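Long-range contacts in chitinase (Thermococcus chitonophagus, PDB 5XSW), which probably hydrolyses chitin as an archaeal endochitinase, its helical region holding bound sugar while a beta domain at the start of this fragment stands apart from that site: residues A[12-23]-A[76-87]; A[39-47]-A[58-66]. One frame throughout, in Å; residues are numbered along the deposited sequence.

Contact 1: A[12-23]-A[76-87]; sequences KITVELTLANKN and FHLNTTVKIIIE
N21 meets F76 and H77 where strand 12-21 ends, just before strand 80-87 begins: its ND2 donates to F76 O at 3.2 Å, nearly straight at 171°. The acceptor lies in the amide plane of N21, whereas the donor sits well above the carbonyl plane of F76. With CG anti to the backbone N (chi1 177°), the amide is carried over the 76-77 backbone. Its OD1 accepts from N23 N, an Asx turn, and ND2 donates also to G30 O, leaving the amide little room to rotate. Replaced by alanine, N21 would offer F76 O, G30 O and N23 N no side-chain partner, and the turn after the strand is likely to be freer to shift. The F76 ring meets L19 and A20 obliquely, its CZ 3.9 Å from L19 CB.

From here strands 12-21 and 80-87 run antiparallel at 167°, and the pairs V15-I86, L17-I84 and L19-V82 each exchange two backbone bonds. N79 and T80 both face N21, a G1 beta bulge closing the ladder. V15, L17, L19, V82, I84 and I86 share the buried face.

T14, E16, T18, T81, K83 and E87, with A20 and I85 among them, line the other, mixed but largely polar face. K12, two residues before T14, reaches back with an extended chain to E87 in a salt bridge, NZ to OE1 3.2 Å. A water 2.8 Å from T14 OG1 gives a weak bond to E87 OE2. E16 OE1 lies against K83 CD at 3.4 Å. The chemistry is thus two-sided: aliphatic branches pack one face inward, L19 reaching I38 and V82 and I84 meeting Y51, while the other, mostly polar, suits water, and an asparagine amide fixes the chain leaving the sheet.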
loop_
_atom_site.group_PDB
_atom_site.type_symbol
_atom_site.label_atom_id
_atom_site.label_comp_id
_atom_site.label_asym_id
_atom_site.label_seq_id
_atom_site.Cartn_x
_atom_site.Cartn_y
_atom_site.Cartn_z
ATOM N N LYS A 12 11.135 -47.103 -15.747
ATOM C CA LYS A 12 10.881 -45.655 -15.817
ATOM C C LYS A 12 9.399 -45.266 -16.014
ATOM O O LYS A 12 8.749 -45.566 -17.042
ATOM C CB LYS A 12 11.749 -45.048 -16.918
ATOM C CG LYS A 12 11.609 -43.532 -17.090
ATOM C CD LYS A 12 12.768 -42.995 -17.935
ATOM C CE LYS A 12 12.405 -41.734 -18.693
ATOM N NZ LYS A 12 13.556 -41.254 -19.521
ATOM N N ILE A 13 8.861 -44.590 -14.997
ATOM C CA ILE A 13 7.483 -44.096 -15.017
ATOM C C ILE A 13 7.467 -42.604 -15.333
ATOM O O ILE A 13 8.122 -41.823 -14.648
ATOM C CB ILE A 13 6.797 -44.266 -13.688
ATOM C CG1 ILE A 13 6.721 -45.741 -13.313
ATOM C CG2 ILE A 13 5.402 -43.628 -13.707
ATOM C CD1 ILE A 13 6.480 -45.954 -11.862
ATOM N N THR A 14 6.740 -42.230 -16.374
ATOM C CA THR A 14 6.654 -40.826 -16.769
ATOM C C THR A 14 5.208 -40.309 -16.628
ATOM O O THR A 14 4.264 -40.842 -17.237
ATOM C CB THR A 14 7.174 -40.626 -18.199
ATOM O OG1 THR A 14 8.587 -40.877 -18.205
ATOM C CG2 THR A 14 6.947 -39.172 -18.643
ATOM N N VAL A 15 5.055 -39.266 -15.806
ATOM C CA VAL A 15 3.750 -38.672 -15.515
ATOM C C VAL A 15 3.713 -37.185 -15.969
ATOM O O VAL A 15 4.676 -36.453 -15.776
ATOM C CB VAL A 15 3.441 -38.762 -14.003
ATOM C CG1 VAL A 15 2.192 -37.954 -13.638
ATOM C CG2 VAL A 15 3.280 -40.202 -13.559
ATOM N N GLU A 16 2.603 -36.771 -16.582
ATOM C CA GLU A 16 2.365 -35.370 -16.872
ATOM C C GLU A 16 1.315 -34.807 -15.930
ATOM O O GLU A 16 0.182 -35.313 -15.839
ATOM C CB GLU A 16 1.921 -35.176 -18.298
ATOM C CG GLU A 16 1.662 -33.719 -18.620
ATOM C CD GLU A 16 1.635 -33.447 -20.103
ATOM O OE1 GLU A 16 2.197 -32.411 -20.541
ATOM O OE2 GLU A 16 1.034 -34.270 -20.829
ATOM N N LEU A 17 1.705 -33.752 -15.226
ATOM C CA LEU A 17 0.816 -33.025 -14.335
ATOM C C LEU A 17 0.401 -31.688 -14.979
ATOM O O LEU A 17 1.264 -30.948 -15.394
ATOM C CB LEU A 17 1.523 -32.765 -13.012
ATOM C CG LEU A 17 0.789 -31.815 -12.060
ATOM C CD1 LEU A 17 -0.517 -32.428 -11.556
ATOM C CD2 LEU A 17 1.707 -31.443 -10.924
ATOM N N THR A 18 -0.889 -31.417 -15.045
ATOM C CA THR A 18 -1.352 -30.161 -15.587
ATOM C C THR A 18 -1.996 -29.324 -14.490
ATOM O O THR A 18 -2.949 -29.751 -13.855
ATOM C CB THR A 18 -2.355 -30.384 -16.727
ATOM O OG1 THR A 18 -1.734 -31.145 -17.762
ATOM C CG2 THR A 18 -2.819 -29.068 -17.293
ATOM N N LEU A 19 -1.465 -28.125 -14.293
ATOM C CA LEU A 19 -1.991 -27.173 -13.332
ATOM C C LEU A 19 -2.526 -25.995 -14.115
ATOM O O LEU A 19 -1.852 -25.485 -14.992
ATOM C CB LEU A 19 -0.897 -26.690 -12.385
ATOM C CG LEU A 19 -0.099 -27.721 -11.595
ATOM C CD1 LEU A 19 1.082 -27.082 -10.898
ATOM C CD2 LEU A 19 -0.993 -28.416 -10.594
ATOM N N ALA A 20 -3.752 -25.590 -13.832
ATOM C CA ALA A 20 -4.327 -24.471 -14.551
ATOM C C ALA A 20 -5.395 -23.706 -13.795
ATOM O O ALA A 20 -6.104 -24.261 -12.972
ATOM C CB ALA A 20 -4.891 -24.949 -15.873
ATOM N N ASN A 21 -5.529 -22.431 -14.124
ATOM C CA ASN A 21 -6.725 -21.707 -13.800
ATOM C C ASN A 21 -7.491 -21.724 -15.096
ATOM O O ASN A 21 -7.156 -21.026 -16.038
ATOM C CB ASN A 21 -6.413 -20.274 -13.367
ATOM C CG ASN A 21 -7.660 -19.464 -13.093
ATOM O OD1 ASN A 21 -8.746 -19.825 -13.510
ATOM N ND2 ASN A 21 -7.501 -18.360 -12.396
ATOM N N LYS A 22 -8.532 -22.531 -15.149
ATOM C CA LYS A 22 -9.256 -22.684 -16.403
ATOM C C LYS A 22 -10.273 -21.574 -16.579
ATOM O O LYS A 22 -10.897 -21.467 -17.626
ATOM C CB LYS A 22 -9.978 -24.037 -16.452
ATOM C CG LYS A 22 -9.071 -25.266 -16.565
ATOM C CD LYS A 22 -9.808 -26.532 -16.055
ATOM C CE LYS A 22 -9.186 -27.851 -16.544
ATOM N NZ LYS A 22 -9.680 -28.305 -17.897
ATOM N N ASN A 23 -10.507 -20.782 -15.541
ATOM C CA ASN A 23 -11.471 -19.685 -15.686
ATOM C C ASN A 23 -11.023 -18.744 -16.794
ATOM O O ASN A 23 -9.842 -18.384 -16.871
ATOM C CB ASN A 23 -11.638 -18.927 -14.363
ATOM C CG ASN A 23 -12.134 -19.821 -13.240
ATOM O OD1 ASN A 23 -11.584 -19.843 -12.114
ATOM N ND2 ASN A 23 -13.172 -20.558 -13.524
ATOM N N PHE A 76 -1.311 -18.044 -10.887
ATOM C CA PHE A 76 -2.192 -18.508 -11.963
ATOM C C PHE A 76 -3.376 -17.585 -12.168
ATOM O O PHE A 76 -4.438 -17.764 -11.567
ATOM C CB PHE A 76 -2.736 -19.910 -11.673
ATOM C CG PHE A 76 -1.688 -20.987 -11.822
ATOM C CD1 PHE A 76 -0.719 -21.156 -10.849
ATOM C CD2 PHE A 76 -1.649 -21.776 -12.967
ATOM C CE1 PHE A 76 0.300 -22.126 -10.984
ATOM C CE2 PHE A 76 -0.644 -22.797 -13.116
ATOM C CZ PHE A 76 0.328 -22.953 -12.118
ATOM N N HIS A 77 -3.188 -16.593 -13.030
ATOM C CA HIS A 77 -4.259 -15.704 -13.437
ATOM C C HIS A 77 -5.208 -16.439 -14.369
ATOM O O HIS A 77 -4.977 -17.585 -14.729
ATOM C CB HIS A 77 -3.648 -14.465 -14.126
ATOM C CG HIS A 77 -3.054 -13.491 -13.157
ATOM N ND1 HIS A 77 -3.842 -12.703 -12.343
ATOM C CD2 HIS A 77 -1.770 -13.200 -12.839
ATOM C CE1 HIS A 77 -3.066 -11.978 -11.552
ATOM N NE2 HIS A 77 -1.805 -12.242 -11.848
ATOM N N LEU A 78 -6.279 -15.775 -14.753
ATOM C CA LEU A 78 -7.269 -16.327 -15.653
ATOM C C LEU A 78 -6.605 -16.953 -16.867
ATOM O O LEU A 78 -5.595 -16.431 -17.381
ATOM C CB LEU A 78 -8.252 -15.249 -16.088
ATOM C CG LEU A 78 -9.164 -14.563 -15.069
ATOM C CD1 LEU A 78 -9.997 -13.457 -15.779
ATOM C CD2 LEU A 78 -10.095 -15.537 -14.353
ATOM N N ASN A 79 -7.114 -18.122 -17.256
ATOM C CA ASN A 79 -6.641 -18.806 -18.462
ATOM C C ASN A 79 -5.147 -19.085 -18.500
ATOM O O ASN A 79 -4.496 -18.810 -19.494
ATOM C CB ASN A 79 -7.025 -17.970 -19.696
ATOM C CG ASN A 79 -7.063 -18.798 -20.981
ATOM O OD1 ASN A 79 -7.333 -19.996 -20.949
ATOM N ND2 ASN A 79 -6.799 -18.154 -22.114
ATOM N N THR A 80 -4.592 -19.625 -17.420
ATOM C CA THR A 80 -3.147 -19.836 -17.339
ATOM C C THR A 80 -2.937 -21.354 -17.123
ATOM O O THR A 80 -3.626 -21.933 -16.301
ATOM C CB THR A 80 -2.502 -19.015 -16.176
ATOM O OG1 THR A 80 -2.604 -17.606 -16.462
ATOM C CG2 THR A 80 -1.037 -19.370 -15.980
ATOM N N THR A 81 -2.029 -21.980 -17.870
ATOM C CA THR A 81 -1.789 -23.416 -17.700
ATOM C C THR A 81 -0.320 -23.677 -17.540
ATOM O O THR A 81 0.505 -23.011 -18.175
ATOM C CB THR A 81 -2.369 -24.206 -18.875
ATOM O OG1 THR A 81 -3.777 -24.011 -18.885
ATOM C CG2 THR A 81 -2.072 -25.757 -18.751
ATOM N N VAL A 82 0.031 -24.609 -16.643
ATOM C CA VAL A 82 1.425 -24.982 -16.474
ATOM C C VAL A 82 1.507 -26.542 -16.508
ATOM O O VAL A 82 0.750 -27.210 -15.817
ATOM C CB VAL A 82 2.033 -24.439 -15.170
ATOM C CG1 VAL A 82 3.441 -25.047 -14.908
ATOM C CG2 VAL A 82 2.113 -22.868 -15.190
ATOM N N LYS A 83 2.378 -27.098 -17.350
ATOM C CA LYS A 83 2.464 -28.558 -17.498
ATOM C C LYS A 83 3.789 -28.999 -17.009
ATOM O O LYS A 83 4.811 -28.412 -17.353
ATOM C CB LYS A 83 2.236 -28.994 -18.936
ATOM C CG LYS A 83 0.795 -28.886 -19.320
ATOM C CD LYS A 83 0.504 -29.415 -20.695
ATOM C CE LYS A 83 -0.956 -29.202 -21.067
ATOM N NZ LYS A 83 -1.048 -29.008 -22.537
ATOM N N ILE A 84 3.763 -30.015 -16.143
ATOM C CA ILE A 84 4.961 -30.508 -15.528
ATOM C C ILE A 84 5.174 -32.013 -15.879
ATOM O O ILE A 84 4.215 -32.800 -15.871
ATOM C CB ILE A 84 4.875 -30.336 -14.011
ATOM C CG1 ILE A 84 4.909 -28.836 -13.655
ATOM C CG2 ILE A 84 5.999 -31.038 -13.325
ATOM C CD1 ILE A 84 4.756 -28.571 -12.167
ATOM N N ILE A 85 6.405 -32.376 -16.222
ATOM C CA ILE A 85 6.741 -33.778 -16.501
ATOM C C ILE A 85 7.617 -34.324 -15.401
ATOM O O ILE A 85 8.689 -33.781 -15.094
ATOM C CB ILE A 85 7.417 -33.924 -17.848
ATOM C CG1 ILE A 85 6.431 -33.479 -18.914
ATOM C CG2 ILE A 85 7.851 -35.416 -18.069
ATOM C CD1 ILE A 85 7.097 -32.935 -20.091
ATOM N N ILE A 86 7.110 -35.390 -14.773
ATOM C CA ILE A 86 7.746 -36.060 -13.654
ATOM C C ILE A 86 8.196 -37.463 -14.112
ATOM O O ILE A 86 7.398 -38.232 -14.648
ATOM C CB ILE A 86 6.790 -36.234 -12.467
ATOM C CG1 ILE A 86 6.221 -34.872 -12.009
ATOM C CG2 ILE A 86 7.456 -37.027 -11.330
ATOM C CD1 ILE A 86 4.915 -35.018 -11.280
ATOM N N GLU A 87 9.467 -37.767 -13.914
ATOM C CA GLU A 87 9.982 -39.098 -14.243
ATOM C C GLU A 87 10.422 -39.809 -12.982
ATOM O O GLU A 87 11.216 -39.267 -12.202
ATOM C CB GLU A 87 11.122 -38.993 -15.240
ATOM C CG GLU A 87 10.588 -38.963 -16.676
ATOM C CD GLU A 87 11.625 -38.537 -17.693
ATOM O OE1 GLU A 87 12.828 -38.864 -17.494
ATOM O OE2 GLU A 87 11.224 -37.865 -18.677
HETATM O O HOH W 1 9.956 -39.821 -20.451
#

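Contact 2: A[39-47]-A[58-66]; sequences TFETTGKVL and VYNVNGNLV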
loop_
_atom_site.group_PDB
_atom_site.type_symbol
_atom_site.label_atom_id
_atom_site.label_comp_id
_atom_site.label_asym_id
_atom_site.label_seq_id
_atom_site.Cartn_x
_atom_site.Cartn_y
_atom_site.Cartn_z
ATOM N N THR A 39 2.237 -31.111 -3.521
ATOM C CA THR A 39 2.892 -32.316 -2.994
ATOM C C THR A 39 2.345 -33.562 -3.701
ATOM O O THR A 39 1.207 -33.591 -4.190
ATOM C CB THR A 39 2.695 -32.494 -1.486
ATOM O OG1 THR A 39 1.298 -32.383 -1.148
ATOM C CG2 THR A 39 3.507 -31.477 -0.672
ATOM N N PHE A 40 3.151 -34.607 -3.729
ATOM C CA PHE A 40 2.571 -35.898 -4.081
ATOM C C PHE A 40 3.420 -36.980 -3.399
ATOM O O PHE A 40 4.465 -36.688 -2.828
ATOM C CB PHE A 40 2.512 -36.095 -5.605
ATOM C CG PHE A 40 3.895 -36.189 -6.264
ATOM C CD1 PHE A 40 4.548 -37.422 -6.396
ATOM C CD2 PHE A 40 4.520 -35.050 -6.774
ATOM C CE1 PHE A 40 5.826 -37.513 -7.026
ATOM C CE2 PHE A 40 5.775 -35.103 -7.390
ATOM C CZ PHE A 40 6.451 -36.365 -7.529
ATOM N N GLU A 41 2.952 -38.224 -3.479
ATOM C CA GLU A 41 3.661 -39.314 -2.827
ATOM C C GLU A 41 4.107 -40.340 -3.860
ATOM O O GLU A 41 3.431 -40.552 -4.857
ATOM C CB GLU A 41 2.777 -39.948 -1.743
ATOM C CG GLU A 41 2.638 -39.039 -0.527
ATOM C CD GLU A 41 1.489 -39.446 0.419
ATOM O OE1 GLU A 41 1.588 -39.139 1.622
ATOM O OE2 GLU A 41 0.482 -40.038 -0.024
ATOM N N THR A 42 5.292 -40.895 -3.629
ATOM C CA THR A 42 5.778 -42.051 -4.371
ATOM C C THR A 42 6.817 -42.793 -3.513
ATOM O O THR A 42 7.508 -42.182 -2.683
ATOM C CB THR A 42 6.387 -41.641 -5.715
ATOM O OG1 THR A 42 6.977 -42.781 -6.350
ATOM C CG2 THR A 42 7.475 -40.546 -5.503
ATOM N N THR A 43 6.891 -44.121 -3.670
ATOM C CA THR A 43 7.965 -44.897 -3.041
ATOM C C THR A 43 9.131 -45.042 -4.012
ATOM O O THR A 43 10.195 -45.546 -3.653
ATOM C CB THR A 43 7.465 -46.314 -2.621
ATOM O OG1 THR A 43 6.871 -46.957 -3.763
ATOM C CG2 THR A 43 6.412 -46.198 -1.546
ATOM N N GLY A 44 8.916 -44.641 -5.258
ATOM C CA GLY A 44 9.963 -44.707 -6.263
ATOM C C GLY A 44 11.007 -43.611 -6.072
ATOM O O GLY A 44 10.963 -42.863 -5.091
ATOM N N LYS A 45 11.939 -43.498 -7.011
ATOM C CA LYS A 45 13.013 -42.511 -6.901
ATOM C C LYS A 45 12.736 -41.440 -7.918
ATOM O O LYS A 45 12.531 -41.748 -9.089
ATOM C CB LYS A 45 14.393 -43.133 -7.151
ATOM C CG LYS A 45 15.511 -42.082 -7.378
ATOM C CD LYS A 45 16.931 -42.719 -7.467
ATOM C CE LYS A 45 17.784 -42.436 -6.210
ATOM N NZ LYS A 45 19.220 -42.931 -6.293
ATOM N N VAL A 46 12.688 -40.179 -7.493
ATOM C CA VAL A 46 12.436 -39.130 -8.474
ATOM C C VAL A 46 13.692 -38.959 -9.344
ATOM O O VAL A 46 14.776 -38.684 -8.820
ATOM C CB VAL A 46 12.071 -37.773 -7.813
ATOM C CG1 VAL A 46 11.914 -36.695 -8.900
ATOM C CG2 VAL A 46 10.813 -37.903 -6.961
ATOM N N LEU A 47 13.542 -39.094 -10.656
ATOM C CA LEU A 47 14.662 -38.886 -11.583
ATOM C C LEU A 47 14.749 -37.441 -12.074
ATOM O O LEU A 47 15.822 -36.863 -12.160
ATOM C CB LEU A 47 14.527 -39.813 -12.790
ATOM C CG LEU A 47 14.578 -41.319 -12.464
ATOM C CD1 LEU A 47 14.015 -42.171 -13.595
ATOM C CD2 LEU A 47 15.992 -41.731 -12.169
ATOM N N VAL A 58 11.566 -26.227 -8.621
ATOM C CA VAL A 58 12.377 -26.766 -7.547
ATOM C C VAL A 58 11.574 -27.893 -6.880
ATOM O O VAL A 58 10.339 -27.830 -6.854
ATOM C CB VAL A 58 12.718 -25.660 -6.508
ATOM C CG1 VAL A 58 13.242 -26.250 -5.204
ATOM C CG2 VAL A 58 13.689 -24.656 -7.108
ATOM N N TYR A 59 12.239 -28.918 -6.351
ATOM C CA TYR A 59 11.492 -29.916 -5.585
ATOM C C TYR A 59 12.358 -30.475 -4.529
ATOM O O TYR A 59 13.585 -30.384 -4.607
ATOM C CB TYR A 59 10.944 -31.040 -6.488
ATOM C CG TYR A 59 11.996 -31.963 -7.073
ATOM C CD1 TYR A 59 12.462 -33.061 -6.354
ATOM C CD2 TYR A 59 12.495 -31.750 -8.366
ATOM C CE1 TYR A 59 13.446 -33.917 -6.892
ATOM C CE2 TYR A 59 13.470 -32.590 -8.915
ATOM C CZ TYR A 59 13.938 -33.669 -8.169
ATOM O OH TYR A 59 14.887 -34.512 -8.703
ATOM N N ASN A 60 11.743 -31.032 -3.506
ATOM C CA ASN A 60 12.532 -31.766 -2.544
ATOM C C ASN A 60 11.772 -33.035 -2.133
ATOM O O ASN A 60 10.553 -33.125 -2.321
ATOM C CB ASN A 60 12.884 -30.902 -1.340
ATOM C CG ASN A 60 11.823 -30.899 -0.290
ATOM O OD1 ASN A 60 11.761 -31.806 0.555
ATOM N ND2 ASN A 60 10.979 -29.861 -0.304
ATOM N N VAL A 61 12.508 -34.016 -1.619
ATOM C CA VAL A 61 11.946 -35.323 -1.259
ATOM C C VAL A 61 12.111 -35.558 0.222
ATOM O O VAL A 61 13.173 -35.369 0.776
ATOM C CB VAL A 61 12.633 -36.479 -2.037
ATOM C CG1 VAL A 61 12.044 -37.861 -1.614
ATOM C CG2 VAL A 61 12.517 -36.248 -3.537
ATOM N N ASN A 62 11.047 -35.949 0.885
ATOM C CA ASN A 62 11.175 -36.303 2.280
ATOM C C ASN A 62 10.436 -37.624 2.509
ATOM O O ASN A 62 9.204 -37.644 2.654
ATOM C CB ASN A 62 10.618 -35.191 3.153
ATOM C CG ASN A 62 10.889 -35.421 4.604
ATOM O OD1 ASN A 62 11.862 -36.081 4.957
ATOM N ND2 ASN A 62 10.022 -34.895 5.462
ATOM N N GLY A 63 11.174 -38.734 2.466
ATOM C CA GLY A 63 10.545 -40.048 2.505
ATOM C C GLY A 63 9.712 -40.278 1.262
ATOM O O GLY A 63 10.211 -40.174 0.151
ATOM N N ASN A 64 8.429 -40.578 1.447
ATOM C CA ASN A 64 7.545 -40.823 0.316
ATOM C C ASN A 64 6.913 -39.510 -0.237
ATOM O O ASN A 64 6.215 -39.535 -1.245
ATOM C CB ASN A 64 6.451 -41.808 0.730
ATOM C CG ASN A 64 7.034 -43.211 1.114
ATOM O OD1 ASN A 64 8.115 -43.616 0.646
ATOM N ND2 ASN A 64 6.322 -43.926 1.973
ATOM N N LEU A 65 7.206 -38.390 0.428
ATOM C CA LEU A 65 6.566 -37.074 0.132
ATOM C C LEU A 65 7.451 -36.190 -0.729
ATOM O O LEU A 65 8.550 -35.830 -0.302
ATOM C CB LEU A 65 6.254 -36.325 1.415
ATOM C CG LEU A 65 5.430 -35.036 1.188
ATOM C CD1 LEU A 65 4.098 -35.426 0.575
ATOM C CD2 LEU A 65 5.235 -34.318 2.518
ATOM N N VAL A 66 6.987 -35.864 -1.933
ATOM C CA VAL A 66 7.729 -34.977 -2.838
ATOM C C VAL A 66 7.012 -33.591 -2.838
ATOM O O VAL A 66 5.798 -33.536 -2.937
ATOM C CB VAL A 66 7.788 -35.534 -4.274
ATOM C CG1 VAL A 66 8.582 -34.590 -5.213
ATOM C CG2 VAL A 66 8.470 -36.942 -4.303
HETATM O O HOH W 2 15.625 -36.732 -7.080
#
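V66 lies over one face of the F40 ring, its CB 3.8 Å from the ring centroid and 18° off the normal, a CH-pi contact displaced toward the rim. The two side chains run alongside each other, pointing the same way. F40 holds CG between its backbone N and carbonyl carbon (chi1 66°), which swings the ring over V66; F40 CE2 and V66 CG1 approach to 3.6 Å. V66 CG2 meets V46 CG2 tip to tip at 3.7 Å.

V46 in turn slides past Y59 in the opposite direction, its CG1 3.7 Å from Y59 CZ and oblique to the ring. A water in the plane of that ring, at its edge, joins Y59 OH to V46 O, donating to the carbonyl. On the opposite sheet face from F40, the side chain of L65 crosses that of T39, L65 CD1 to T39 CB 3.8 Å.

In the backbone, F40 and V66 exchange two bonds, and T42 N donates to N64 O at 2.9 Å, beside the type II' turn N62-L65 that makes 58-62 and 65-66 a beta hairpin. V66 therefore joins a phenylalanine and a valine from either side of the 42-44 bend, an apolar seam whose tyrosine end is finished by water.

In the fold
Contact 2 is nested within the chain loop that contact 1 closes, their centres about 17 Å apart in the beta domain at the start of this fragment. Contact 1 is a long ladder inside a four-stranded antiparallel sheet. The F40-V66 pairing of contact 2 belongs to a second sheet, which also holds F76, while V46 and L47 lie on an edge strand of the first, so the contacts share both sheets. I86 CD1 packs on F40 CE2 at 4.0 Å, and E87 O lies 2.8 Å from L47 N, a probable hydrogen bond. Eight ladder bonds and an edge salt bridge mark contact 1; contact 2, with three backbone bonds, leans more on side chains, ring against valine and valine against valine.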